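Local coordinates for twitching motility pilus retraction protein (Geobacter sulfurreducens PCA, PDB 5ZFQ) that probably powers retraction of the type IV pilus as a hexameric ATPase motor, using ATP hydrolysis to drive twitching motility, at residues A[103-108]-A[125-130]; A[169-174]-A[193-198]; A[177-182]-A[223-228]. All coordinates share one frame; numbering follows the deposited sequence.

Contact 1: residues A[103-108]-A[125-130]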
ATOM      1  N   GLY A 103      30.189  33.207  24.707  1.00 70.70           N
ATOM      2  CA  GLY A 103      30.247  33.944  25.957  1.00 72.20           C
ATOM      3  C   GLY A 103      28.950  33.975  26.746  1.00 70.44           C
ATOM      4  O   GLY A 103      28.909  34.484  27.859  1.00 70.79           O
ATOM      5  N   LEU A 104      27.881  33.428  26.178  1.00 41.89           N
ATOM      6  CA  LEU A 104      26.595  33.428  26.856  1.00 48.98           C
ATOM      7  C   LEU A 104      26.084  32.004  27.088  1.00 48.26           C
ATOM      8  O   LEU A 104      26.250  31.450  28.172  1.00 48.99           O
ATOM      9  CB  LEU A 104      25.582  34.242  26.052  1.00 38.39           C
ATOM     10  CG  LEU A 104      24.199  34.492  26.666  1.00 38.28           C
ATOM     11  CD1 LEU A 104      24.289  35.179  28.029  1.00 38.11           C
ATOM     12  CD2 LEU A 104      23.356  35.314  25.706  1.00 36.75           C
ATOM     13  N   SER A 105      25.472  31.399  26.073  1.00 47.50           N
ATOM     14  CA  SER A 105      24.904  30.068  26.258  1.00 46.60           C
ATOM     15  C   SER A 105      24.578  29.370  24.950  1.00 47.70           C
ATOM     16  O   SER A 105      24.577  29.990  23.890  1.00 46.89           O
ATOM     17  CB  SER A 105      23.631  30.139  27.120  1.00 43.95           C
ATOM     18  OG  SER A 105      23.174  28.830  27.458  1.00 42.52           O
ATOM     19  N   ARG A 106      24.309  28.070  25.048  1.00 49.15           N
ATOM     20  CA  ARG A 106      23.716  27.304  23.962  1.00 50.02           C
ATOM     21  C   ARG A 106      22.198  27.421  24.101  1.00 46.80           C
ATOM     22  O   ARG A 106      21.670  27.430  25.220  1.00 47.10           O
ATOM     23  CB  ARG A 106      24.167  25.840  24.020  1.00 54.44           C
ATOM     24  CG  ARG A 106      25.487  25.499  23.311  1.00 60.30           C
ATOM     25  CD  ARG A 106      25.379  25.606  21.779  1.00 64.39           C
ATOM     26  NE  ARG A 106      25.951  24.410  21.142  1.00 66.28           N
ATOM     27  CZ  ARG A 106      25.592  23.903  19.954  1.00 65.91           C
ATOM     28  NH1 ARG A 106      24.661  24.495  19.206  1.00 64.39           N
ATOM     29  NH2 ARG A 106      26.184  22.792  19.508  1.00 67.43           N
ATOM     30  N   PHE A 107      21.493  27.541  22.978  1.00 43.53           N
ATOM     31  CA  PHE A 107      20.037  27.620  23.029  1.00 39.27           C
ATOM     32  C   PHE A 107      19.401  26.603  22.110  1.00 37.43           C
ATOM     33  O   PHE A 107      20.018  26.150  21.161  1.00 38.06           O
ATOM     34  CB  PHE A 107      19.560  29.027  22.661  1.00 37.14           C
ATOM     35  CG  PHE A 107      20.115  30.108  23.553  1.00 37.02           C
ATOM     36  CD1 PHE A 107      21.363  30.668  23.301  1.00 37.93           C
ATOM     37  CD2 PHE A 107      19.403  30.549  24.650  1.00 36.50           C
ATOM     38  CE1 PHE A 107      21.881  31.664  24.126  1.00 38.58           C
ATOM     39  CE2 PHE A 107      19.921  31.542  25.474  1.00 37.33           C
ATOM     40  CZ  PHE A 107      21.161  32.103  25.207  1.00 38.15           C
ATOM     41  N   ARG A 108      18.163  26.229  22.407  1.00 35.52           N
ATOM     42  CA  ARG A 108      17.294  25.629  21.398  1.00 33.84           C
ATOM     43  C   ARG A 108      16.325  26.711  20.927  1.00 32.23           C
ATOM     44  O   ARG A 108      15.863  27.535  21.724  1.00 32.03           O
ATOM     45  CB  ARG A 108      16.539  24.423  21.948  1.00 33.28           C
ATOM     46  CG  ARG A 108      17.405  23.257  22.224  1.00 34.20           C
ATOM     47  CD  ARG A 108      16.640  22.019  21.925  1.00 35.35           C
ATOM     48  NE  ARG A 108      16.177  21.929  20.537  1.00 35.45           N
ATOM     49  CZ  ARG A 108      16.878  21.363  19.555  1.00 36.69           C
ATOM     50  NH1 ARG A 108      18.090  20.856  19.804  1.00 37.56           N
ATOM     51  NH2 ARG A 108      16.375  21.313  18.317  1.00 36.88           N
ATOM     52  N   ILE A 125      19.829  26.007  26.886  1.00 40.93           N
ATOM     53  CA  ILE A 125      20.486  24.734  27.151  1.00 42.49           C
ATOM     54  C   ILE A 125      21.542  24.957  28.216  1.00 45.36           C
ATOM     55  O   ILE A 125      22.535  25.648  27.982  1.00 46.12           O
ATOM     56  CB  ILE A 125      21.151  24.130  25.901  1.00 41.45           C
ATOM     57  CG1 ILE A 125      20.114  23.819  24.831  1.00 38.90           C
ATOM     58  CG2 ILE A 125      21.891  22.864  26.257  1.00 42.58           C
ATOM     59  CD1 ILE A 125      20.738  23.395  23.542  1.00 38.83           C
ATOM     60  N   PRO A 126      21.333  24.377  29.398  1.00 45.89           N
ATOM     61  CA  PRO A 126      22.271  24.607  30.503  1.00 47.27           C
ATOM     62  C   PRO A 126      23.625  23.942  30.233  1.00 47.71           C
ATOM     63  O   PRO A 126      23.658  22.885  29.601  1.00 46.43           O
ATOM     64  CB  PRO A 126      21.561  23.974  31.703  1.00 47.07           C
ATOM     65  CG  PRO A 126      20.698  22.886  31.092  1.00 45.75           C
ATOM     66  CD  PRO A 126      20.282  23.397  29.732  1.00 45.35           C
ATOM     67  N   TYR A 127      24.715  24.569  30.670  1.00 50.62           N
ATOM     68  CA  TYR A 127      26.039  23.965  30.551  1.00 52.49           C
ATOM     69  C   TYR A 127      26.148  22.819  31.551  1.00 53.66           C
ATOM     70  O   TYR A 127      26.618  21.717  31.221  1.00 53.14           O
ATOM     71  CB  TYR A 127      27.159  24.988  30.804  1.00 54.71           C
ATOM     72  CG  TYR A 127      27.439  25.977  29.676  1.00 56.27           C
ATOM     73  CD1 TYR A 127      28.087  25.565  28.494  1.00 56.06           C
ATOM     74  CD2 TYR A 127      27.105  27.336  29.803  1.00 57.71           C
ATOM     75  CE1 TYR A 127      28.371  26.488  27.452  1.00 56.48           C
ATOM     76  CE2 TYR A 127      27.390  28.263  28.773  1.00 58.21           C
ATOM     77  CZ  TYR A 127      28.021  27.831  27.602  1.00 57.43           C
ATOM     78  OH  TYR A 127      28.292  28.728  26.584  1.00 57.59           O
ATOM     79  N   LYS A 128      25.691  23.085  32.773  1.00 55.39           N
ATOM     80  CA  LYS A 128      25.853  22.137  33.864  1.00 56.50           C
ATOM     81  C   LYS A 128      24.685  21.142  33.926  1.00 55.73           C
ATOM     82  O   LYS A 128      23.522  21.520  34.081  1.00 56.39           O
ATOM     83  CB  LYS A 128      26.017  22.878  35.198  1.00 59.38           C
ATOM     84  CG  LYS A 128      26.390  21.972  36.363  1.00 61.82           C
ATOM     85  CD  LYS A 128      26.661  22.766  37.647  1.00 66.29           C
ATOM     86  CE  LYS A 128      27.153  21.860  38.788  1.00 68.02           C
ATOM     87  NZ  LYS A 128      28.613  22.027  39.078  1.00 69.43           N
ATOM     88  N   ILE A 129      25.026  19.862  33.796  1.00 54.42           N
ATOM     89  CA  ILE A 129      24.056  18.777  33.857  1.00 53.41           C
ATOM     90  C   ILE A 129      23.739  18.356  35.302  1.00 54.38           C
ATOM     91  O   ILE A 129      24.602  17.839  36.027  1.00 54.74           O
ATOM     92  CB  ILE A 129      24.548  17.544  33.065  1.00 51.65           C
ATOM     93  CG1 ILE A 129      24.423  17.782  31.551  1.00 50.66           C
ATOM     94  CG2 ILE A 129      23.754  16.307  33.470  1.00 51.07           C
ATOM     95  CD1 ILE A 129      25.608  18.498  30.893  1.00 50.54           C
ATOM     96  N   LEU A 130      22.495  18.605  35.702  1.00 55.05           N
ATOM     97  CA  LEU A 130      21.952  18.183  36.997  1.00 56.00           C
ATOM     98  C   LEU A 130      22.335  16.756  37.391  1.00 55.99           C
ATOM     99  O   LEU A 130      22.374  15.852  36.545  1.00 54.30           O
ATOM    100  CB  LEU A 130      20.425  18.297  36.981  1.00 55.80           C
ATOM    101  CG  LEU A 130      19.846  19.690  36.743  1.00 56.07           C
ATOM    102  CD1 LEU A 130      18.371  19.590  36.366  1.00 55.89           C
ATOM    103  CD2 LEU A 130      20.063  20.579  37.977  1.00 57.15           C
TER
HETATM  104  O   HOH W   1      25.052  26.154  27.063  1.00 34.76           O

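Contact 2: residues A[169-174]-A[193-198]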
ATOM      1  N   ILE A 169      22.740  10.161  33.487  1.00 35.65           N
ATOM      2  CA  ILE A 169      23.366   8.863  33.281  1.00 34.74           C
ATOM      3  C   ILE A 169      24.568   8.980  32.344  1.00 34.09           C
ATOM      4  O   ILE A 169      25.657   8.468  32.641  1.00 33.92           O
ATOM      5  CB  ILE A 169      22.356   7.839  32.714  1.00 33.47           C
ATOM      6  CG1 ILE A 169      21.398   7.383  33.820  1.00 33.64           C
ATOM      7  CG2 ILE A 169      23.089   6.651  32.123  1.00 32.58           C
ATOM      8  CD1 ILE A 169      20.177   6.637  33.322  1.00 33.02           C
ATOM      9  N   ILE A 170      24.372   9.669  31.224  1.00 33.45           N
ATOM     10  CA  ILE A 170      25.434   9.800  30.243  1.00 33.55           C
ATOM     11  C   ILE A 170      26.581  10.633  30.796  1.00 34.65           C
ATOM     12  O   ILE A 170      27.758  10.294  30.576  1.00 35.84           O
ATOM     13  CB  ILE A 170      24.901  10.402  28.929  1.00 33.50           C
ATOM     14  CG1 ILE A 170      24.067   9.341  28.193  1.00 33.24           C
ATOM     15  CG2 ILE A 170      26.041  10.857  28.039  1.00 33.33           C
ATOM     16  CD1 ILE A 170      23.041   9.896  27.260  1.00 33.10           C
ATOM     17  N   ASP A 171      26.246  11.693  31.530  1.00 34.55           N
ATOM     18  CA  ASP A 171      27.252  12.529  32.164  1.00 35.02           C
ATOM     19  C   ASP A 171      28.143  11.701  33.081  1.00 35.50           C
ATOM     20  O   ASP A 171      29.368  11.859  33.084  1.00 36.26           O
ATOM     21  CB  ASP A 171      26.600  13.653  32.963  1.00 36.16           C
ATOM     22  CG  ASP A 171      27.617  14.603  33.572  1.00 38.01           C
ATOM     23  OD1 ASP A 171      28.579  15.020  32.882  1.00 37.86           O
ATOM     24  OD2 ASP A 171      27.458  14.932  34.762  1.00 39.90           O
ATOM     25  N   LYS A 172      27.519  10.821  33.862  1.00 34.69           N
ATOM     26  CA  LYS A 172      28.249   9.976  34.788  1.00 34.19           C
ATOM     27  C   LYS A 172      29.165   9.014  34.026  1.00 32.97           C
ATOM     28  O   LYS A 172      30.308   8.771  34.441  1.00 33.24           O
ATOM     29  CB  LYS A 172      27.287   9.201  35.681  1.00 34.78           C
ATOM     30  CG  LYS A 172      28.003   8.257  36.642  1.00 36.02           C
ATOM     31  CD  LYS A 172      27.029   7.354  37.401  1.00 37.03           C
ATOM     32  CE  LYS A 172      27.755   6.468  38.416  1.00 38.75           C
ATOM     33  NZ  LYS A 172      28.446   7.236  39.518  1.00 40.67           N
ATOM     34  N   ILE A 173      28.660   8.479  32.913  1.00 31.27           N
ATOM     35  CA  ILE A 173      29.411   7.559  32.091  1.00 30.39           C
ATOM     36  C   ILE A 173      30.613   8.253  31.480  1.00 35.23           C
ATOM     37  O   ILE A 173      31.734   7.746  31.529  1.00 35.42           O
ATOM     38  CB  ILE A 173      28.533   6.981  30.980  1.00 35.21           C
ATOM     39  CG1 ILE A 173      27.482   6.049  31.576  1.00 29.58           C
ATOM     40  CG2 ILE A 173      29.372   6.249  29.928  1.00 29.41           C
ATOM     41  CD1 ILE A 173      26.452   5.585  30.575  1.00 28.99           C
ATOM     42  N   ASN A 174      30.348   9.414  30.892  1.00 34.95           N
ATOM     43  CA  ASN A 174      31.351  10.274  30.292  1.00 35.33           C
ATOM     44  C   ASN A 174      32.455  10.682  31.271  1.00 37.57           C
ATOM     45  O   ASN A 174      33.608  10.937  30.867  1.00 38.05           O
ATOM     46  CB  ASN A 174      30.643  11.515  29.739  1.00 34.53           C
ATOM     47  CG  ASN A 174      31.564  12.456  28.979  1.00 33.55           C
ATOM     48  OD1 ASN A 174      32.632  12.077  28.510  1.00 33.33           O
ATOM     49  ND2 ASN A 174      31.141  13.706  28.866  1.00 33.29           N
ATOM     50  N   PRO A 193      30.153  17.815  26.745  1.00 38.22           N
ATOM     51  CA  PRO A 193      31.556  18.041  26.386  1.00 38.61           C
ATOM     52  C   PRO A 193      32.303  16.722  26.498  1.00 37.70           C
ATOM     53  O   PRO A 193      31.811  15.821  27.181  1.00 37.08           O
ATOM     54  CB  PRO A 193      32.024  19.032  27.451  1.00 39.98           C
ATOM     55  CG  PRO A 193      31.234  18.620  28.671  1.00 32.82           C
ATOM     56  CD  PRO A 193      29.878  18.168  28.154  1.00 38.45           C
ATOM     57  N   HIS A 194      33.451  16.568  25.861  1.00 37.52           N
ATOM     58  CA  HIS A 194      34.212  15.354  26.141  1.00 37.25           C
ATOM     59  C   HIS A 194      34.770  15.452  27.558  1.00 36.76           C
ATOM     60  O   HIS A 194      35.308  16.490  27.962  1.00 36.49           O
ATOM     61  CB  HIS A 194      35.357  15.138  25.147  1.00 38.33           C
ATOM     62  CG  HIS A 194      34.922  15.143  23.718  1.00 38.41           C
ATOM     63  ND1 HIS A 194      34.016  14.233  23.217  1.00 37.67           N
ATOM     64  CD2 HIS A 194      35.259  15.954  22.686  1.00 39.03           C
ATOM     65  CE1 HIS A 194      33.812  14.490  21.936  1.00 37.94           C
ATOM     66  NE2 HIS A 194      34.552  15.527  21.586  1.00 38.59           N
ATOM     67  N   LYS A 195      34.618  14.381  28.322  1.00 36.65           N
ATOM     68  CA  LYS A 195      35.338  14.277  29.580  1.00 37.85           C
ATOM     69  C   LYS A 195      36.345  13.142  29.417  1.00 38.61           C
ATOM     70  O   LYS A 195      37.389  13.352  28.797  1.00 39.56           O
ATOM     71  CB  LYS A 195      34.373  14.081  30.744  1.00 37.64           C
ATOM     72  CG  LYS A 195      33.520  15.336  30.944  1.00 37.75           C
ATOM     73  CD  LYS A 195      32.663  15.324  32.181  1.00 38.13           C
ATOM     74  CE  LYS A 195      31.830  16.582  32.249  1.00 38.67           C
ATOM     75  NZ  LYS A 195      30.908  16.626  33.436  1.00 39.52           N
ATOM     76  N   SER A 196      36.045  11.946  29.919  1.00 38.11           N
ATOM     77  CA  SER A 196      36.910  10.791  29.640  1.00 37.50           C
ATOM     78  C   SER A 196      36.485  10.006  28.388  1.00 35.91           C
ATOM     79  O   SER A 196      37.291   9.295  27.794  1.00 35.72           O
ATOM     80  CB  SER A 196      36.947   9.853  30.840  1.00 37.94           C
ATOM     81  OG  SER A 196      37.592  10.462  31.942  1.00 39.43           O
ATOM     82  N   CYS A 197      35.217  10.123  28.005  1.00 34.91           N
ATOM     83  CA  CYS A 197      34.706   9.468  26.809  1.00 34.43           C
ATOM     84  C   CYS A 197      34.813  10.369  25.580  1.00 34.85           C
ATOM     85  O   CYS A 197      34.950  11.586  25.710  1.00 35.66           O
ATOM     86  CB  CYS A 197      33.244   9.046  27.002  1.00 33.68           C
ATOM     87  SG  CYS A 197      32.946   7.789  28.272  1.00 33.83           S
ATOM     88  N   VAL A 198      34.770   9.776  24.391  1.00 34.36           N
ATOM     89  CA  VAL A 198      34.554  10.569  23.185  1.00 34.46           C
ATOM     90  C   VAL A 198      33.045  10.600  22.930  1.00 34.05           C
ATOM     91  O   VAL A 198      32.401   9.543  22.837  1.00 33.96           O
ATOM     92  CB  VAL A 198      35.307   9.992  21.954  1.00 37.47           C
ATOM     93  CG1 VAL A 198      34.880  10.691  20.665  1.00 37.39           C
ATOM     94  CG2 VAL A 198      36.804  10.115  22.135  1.00 38.11           C
TER

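Contact 3: residues A[177-182]-A[223-228]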
ATOM      1  N   ARG A 177      34.066   6.524  32.436  1.00 42.65           N
ATOM      2  CA  ARG A 177      34.588   5.527  31.491  1.00 41.74           C
ATOM      3  C   ARG A 177      35.512   6.094  30.412  1.00 41.64           C
ATOM      4  O   ARG A 177      35.624   7.296  30.249  1.00 42.23           O
ATOM      5  CB  ARG A 177      33.429   4.788  30.815  1.00 40.98           C
ATOM      6  CG  ARG A 177      32.521   4.087  31.792  1.00 41.27           C
ATOM      7  CD  ARG A 177      31.386   3.324  31.139  1.00 40.67           C
ATOM      8  NE  ARG A 177      30.296   3.158  32.096  1.00 40.41           N
ATOM      9  CZ  ARG A 177      29.290   2.300  31.964  1.00 39.84           C
ATOM     10  NH1 ARG A 177      29.213   1.502  30.910  1.00 39.33           N
ATOM     11  NH2 ARG A 177      28.356   2.232  32.901  1.00 40.06           N
ATOM     12  N   HIS A 178      36.171   5.216  29.668  1.00 41.16           N
ATOM     13  CA  HIS A 178      36.898   5.641  28.478  1.00 40.90           C
ATOM     14  C   HIS A 178      36.268   5.018  27.227  1.00 39.64           C
ATOM     15  O   HIS A 178      36.885   4.193  26.532  1.00 39.93           O
ATOM     16  CB  HIS A 178      38.373   5.273  28.581  1.00 42.22           C
ATOM     17  CG  HIS A 178      39.026   5.799  29.818  1.00 43.40           C
ATOM     18  ND1 HIS A 178      39.024   5.105  31.011  1.00 43.95           N
ATOM     19  CD2 HIS A 178      39.665   6.970  30.059  1.00 44.00           C
ATOM     20  CE1 HIS A 178      39.653   5.820  31.929  1.00 44.84           C
ATOM     21  NE2 HIS A 178      40.048   6.954  31.378  1.00 44.92           N
ATOM     22  N   ASP A 179      35.032   5.433  26.952  1.00 37.89           N
ATOM     23  CA  ASP A 179      34.228   4.848  25.884  1.00 36.43           C
ATOM     24  C   ASP A 179      33.950   5.862  24.797  1.00 33.93           C
ATOM     25  O   ASP A 179      34.232   7.049  24.942  1.00 33.28           O
ATOM     26  CB  ASP A 179      32.888   4.312  26.421  1.00 36.99           C
ATOM     27  CG  ASP A 179      33.049   3.099  27.336  1.00 38.32           C
ATOM     28  OD1 ASP A 179      34.126   2.434  27.306  1.00 39.15           O
ATOM     29  OD2 ASP A 179      32.074   2.808  28.081  1.00 38.33           O
ATOM     30  N   HIS A 180      33.411   5.358  23.695  1.00 32.76           N
ATOM     31  CA  HIS A 180      32.880   6.186  22.626  1.00 31.73           C
ATOM     32  C   HIS A 180      31.377   6.192  22.830  1.00 30.45           C
ATOM     33  O   HIS A 180      30.752   5.136  22.773  1.00 29.71           O
ATOM     34  CB  HIS A 180      33.262   5.635  21.247  1.00 31.85           C
ATOM     35  CG  HIS A 180      32.640   6.378  20.110  1.00 32.09           C
ATOM     36  ND1 HIS A 180      32.411   5.802  18.880  1.00 32.15           N
ATOM     37  CD2 HIS A 180      32.196   7.655  20.016  1.00 32.36           C
ATOM     38  CE1 HIS A 180      31.862   6.695  18.075  1.00 32.47           C
ATOM     39  NE2 HIS A 180      31.723   7.828  18.737  1.00 32.50           N
ATOM     40  N   ILE A 181      30.825   7.370  23.115  1.00 30.53           N
ATOM     41  CA  ILE A 181      29.387   7.551  23.355  1.00 30.62           C
ATOM     42  C   ILE A 181      28.707   8.202  22.150  1.00 30.54           C
ATOM     43  O   ILE A 181      28.993   9.361  21.814  1.00 30.82           O
ATOM     44  CB  ILE A 181      29.098   8.438  24.615  1.00 32.46           C
ATOM     45  CG1 ILE A 181      29.722   7.832  25.885  1.00 32.77           C
ATOM     46  CG2 ILE A 181      27.596   8.647  24.790  1.00 28.03           C
ATOM     47  CD1 ILE A 181      29.498   8.652  27.136  1.00 28.84           C
ATOM     48  N   VAL A 182      27.817   7.456  21.502  1.00 30.23           N
ATOM     49  CA  VAL A 182      27.009   7.998  20.396  1.00 29.83           C
ATOM     50  C   VAL A 182      25.544   8.102  20.808  1.00 29.54           C
ATOM     51  O   VAL A 182      24.937   7.105  21.217  1.00 29.60           O
ATOM     52  CB  VAL A 182      27.091   7.120  19.126  1.00 29.38           C
ATOM     53  CG1 VAL A 182      26.197   7.690  18.023  1.00 28.22           C
ATOM     54  CG2 VAL A 182      28.544   6.970  18.674  1.00 29.23           C
ATOM     55  N   PRO A 223      30.953   2.389  18.512  1.00 35.42           N
ATOM     56  CA  PRO A 223      30.502   2.990  19.765  1.00 35.37           C
ATOM     57  C   PRO A 223      30.660   1.979  20.899  1.00 35.49           C
ATOM     58  O   PRO A 223      30.822   0.787  20.629  1.00 28.54           O
ATOM     59  CB  PRO A 223      29.034   3.284  19.487  1.00 35.66           C
ATOM     60  CG  PRO A 223      28.622   2.093  18.612  1.00 35.98           C
ATOM     61  CD  PRO A 223      29.851   1.724  17.788  1.00 35.80           C
ATOM     62  N   ASP A 224      30.614   2.443  22.141  1.00 28.01           N
ATOM     63  CA  ASP A 224      30.557   1.525  23.261  1.00 27.89           C
ATOM     64  C   ASP A 224      29.242   1.694  23.939  1.00 28.04           C
ATOM     65  O   ASP A 224      28.661   0.737  24.437  1.00 28.67           O
ATOM     66  CB  ASP A 224      31.687   1.781  24.247  1.00 27.74           C
ATOM     67  CG  ASP A 224      33.031   1.596  23.621  1.00 28.00           C
ATOM     68  OD1 ASP A 224      33.406   0.438  23.294  1.00 28.67           O
ATOM     69  OD2 ASP A 224      33.714   2.618  23.449  1.00 28.20           O
ATOM     70  N   VAL A 225      28.798   2.940  23.966  1.00 28.22           N
ATOM     71  CA  VAL A 225      27.556   3.356  24.610  1.00 28.76           C
ATOM     72  C   VAL A 225      26.723   4.084  23.572  1.00 29.59           C
ATOM     73  O   VAL A 225      27.243   4.976  22.877  1.00 30.29           O
ATOM     74  CB  VAL A 225      27.851   4.268  25.816  1.00 28.54           C
ATOM     75  CG1 VAL A 225      26.571   4.828  26.436  1.00 28.50           C
ATOM     76  CG2 VAL A 225      28.658   3.495  26.829  1.00 28.46           C
ATOM     77  N   VAL A 226      25.454   3.697  23.438  1.00 29.73           N
ATOM     78  CA  VAL A 226      24.555   4.295  22.433  1.00 28.61           C
ATOM     79  C   VAL A 226      23.213   4.680  23.018  1.00 37.26           C
ATOM     80  O   VAL A 226      22.485   3.820  23.512  1.00 37.63           O
ATOM     81  CB  VAL A 226      24.253   3.336  21.248  1.00 28.95           C
ATOM     82  CG1 VAL A 226      23.374   4.047  20.207  1.00 29.46           C
ATOM     83  CG2 VAL A 226      25.503   2.767  20.652  1.00 28.81           C
ATOM     84  N   LEU A 227      22.872   5.959  22.953  1.00 37.32           N
ATOM     85  CA  LEU A 227      21.528   6.396  23.309  1.00 37.58           C
ATOM     86  C   LEU A 227      20.687   6.406  22.044  1.00 38.10           C
ATOM     87  O   LEU A 227      20.919   7.196  21.120  1.00 37.39           O
ATOM     88  CB  LEU A 227      21.544   7.763  23.979  1.00 37.70           C
ATOM     89  CG  LEU A 227      20.183   8.465  24.122  1.00 38.54           C
ATOM     90  CD1 LEU A 227      19.195   7.599  24.905  1.00 38.76           C
ATOM     91  CD2 LEU A 227      20.343   9.839  24.773  1.00 38.38           C
ATOM     92  N   VAL A 228      19.714   5.502  22.008  1.00 39.40           N
ATOM     93  CA  VAL A 228      18.994   5.184  20.780  1.00 40.94           C
ATOM     94  C   VAL A 228      17.697   5.987  20.645  1.00 43.40           C
ATOM     95  O   VAL A 228      17.131   6.070  19.548  1.00 45.18           O
ATOM     96  CB  VAL A 228      18.729   3.658  20.714  1.00 46.24           C
ATOM     97  CG1 VAL A 228      17.367   3.312  20.141  1.00 47.23           C
ATOM     98  CG2 VAL A 228      19.832   2.970  19.925  1.00 45.84           C
TER

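Contact 1: residues A[103-108]-A[125-130]
Ile125 meets Arg106 through its backbone and Arg108 through its side chain. The amide N of Ile125 donates to Arg106 O at 2.9 Å, with an N-H...O angle of 154°. The same oxygen accepts from Ser105 OG at 3.0 Å, and the two donors come from opposite faces of the Arg106 carbonyl plane. With OG anti to the backbone N (chi1 -172°), the serine hydroxyl lies on the carbonyl side and can reach Arg106 O.

The CG1 branch of Ile125 reaches toward Arg108. Ile125 CD1 rests on Arg108 CG at 3.6 Å and also touches Phe107 O. The guanidinium of Arg108 continues past this contact to salt bridges with Asp96 and Glu203.

A water joins the segments next to Tyr127. It accepts from Arg106 N at 2.9 Å and donates to Ile125 O at 2.7 Å. It also sits 3.2 Å above the Tyr127 ring plane, over the ring centre. At the ring edge, in plane, Tyr127 CE2 meets Leu104 O at 3.4 Å.

Further out, Phe107 packs on Leu33 and Val37 of helix 29-38. Leu104 and Ser105 both face Ile101 in a classic beta bulge. Beyond Ile125 the chain passes into the loop leading to helix 132-135. The contact thus lies at the end of the antiparallel pairing of strands 105-114 and 117-125 in the N-terminal sheet.

Contact 2: residues A[169-174]-A[193-198]
Asn174 and Lys195 carry the polar join between helix 162-176 and the loop before strand 198-203, beside the parallel strands of the RecA-like ATPase domain. The Asn174 amide uses both its ends. Asn174 ND2 donates to Pro193 O at 2.8 Å, close to the amide plane. Asn174 OD1 accepts two backbone N-H groups, from Lys195 N at 3.0 Å and from Cys197 N at 3.3 Å. The Cys197 bond lies in the plane of the side-chain carbonyl, while Lys195 N is tilted 25° from it. These three bonds fix the rotation of the amide. CG stands anti to the backbone N (chi1 -175°), which carries the amide out to the loop. The backbone O of Asn174 adds a bond from Ser196 N at 2.8 Å, nearly along its C=O direction.

Lys195 crosses the Asn174 side chain at about a right angle. From CG onward its chain is extended, and Lys195 NZ reaches Asp171 OD1 at 2.9 Å in a salt bridge on the syn lone pair. An alanine in place of Asn174 would remove both ends of the amide and would probably leave Pro193 O and Lys195 N without these partners, with the loop freer to shift.

Outward, His194 turns to the adjacent subunit, where its NE2 bonds Thr48 O of that chain; its ND1 bonds Val199 N of its own chain. Ile173 and Cys197 both also pack on Ile181 of strand 180-185. On the helix side, Cys197 SG lies 3.5 Å from Ile173 O and 4.2 Å from Ile173 CG2.

Contact 3: residues A[177-182]-A[223-228]
Asp224 reaches across to Asp179 and His180 at the start of two parallel neighbours, strands 180-185 and 225-230, in the central sheet of the RecA-like ATPase domain. Asp224 CB packs against Asp179 CB at 3.5 Å. With CG anti to its own carbonyl carbon (chi1 -61°), the carboxylate comes up to the backbone of the other segment. At the tip, Asp224 OD2 accepts from His180 N at 2.8 Å through the anti lone pair (N-H...O angle 166°). OD2 is also salt-bridged to Arg55 of a second subunit. The arginine probably balances the charge of Asp224 and so eases its closeness to Asp179, whose OD1 is 3.9 Å from Asp224 OD2.

His180 O takes two donors, Asp224 N and Val225 N. The first lies in the carbonyl plane and the second is tilted from it. The ladder goes on with Val182 N to Val225 O and Leu227 N to Val182 O, and the axes of 180-182 and 225-228 differ by 7°. The His180 ring passes near Pro223 CA. Its ND1 bonds Asp222 O, and the ring meets His45 of the second subunit edge-to-face.

Ile181 and Val225 lie side by side on one face, on which Ile181 also meets Ile173 of helix 162-176. On the other face, Val226 packs on Leu243 of helix 234-245, and Val182 CG2 touches Pro223 CB at 3.8 Å.

Contact 3 is the most buried of the three, a regular parallel strand pair in the central sheet. Contacts 1 and 2 are partly buried and join a strand or helix to a loop. Contact 1 belongs to the separate antiparallel sheet and uses a bridging water; contact 2 relies on an asparagine side chain and a salt bridge. Contacts 2 and 3 share a neighbourhood, with centres 9 Å apart: helix 162-176 leads into strand 180-185, and Val198 probably hydrogen-bonds to Asp179 and Ile181 through the backbone. Both also meet the second subunit. Contact 1 touches contact 2 where Ile129 packs on Asp171, but stays about 11 Å from contact 3 between nearest atoms.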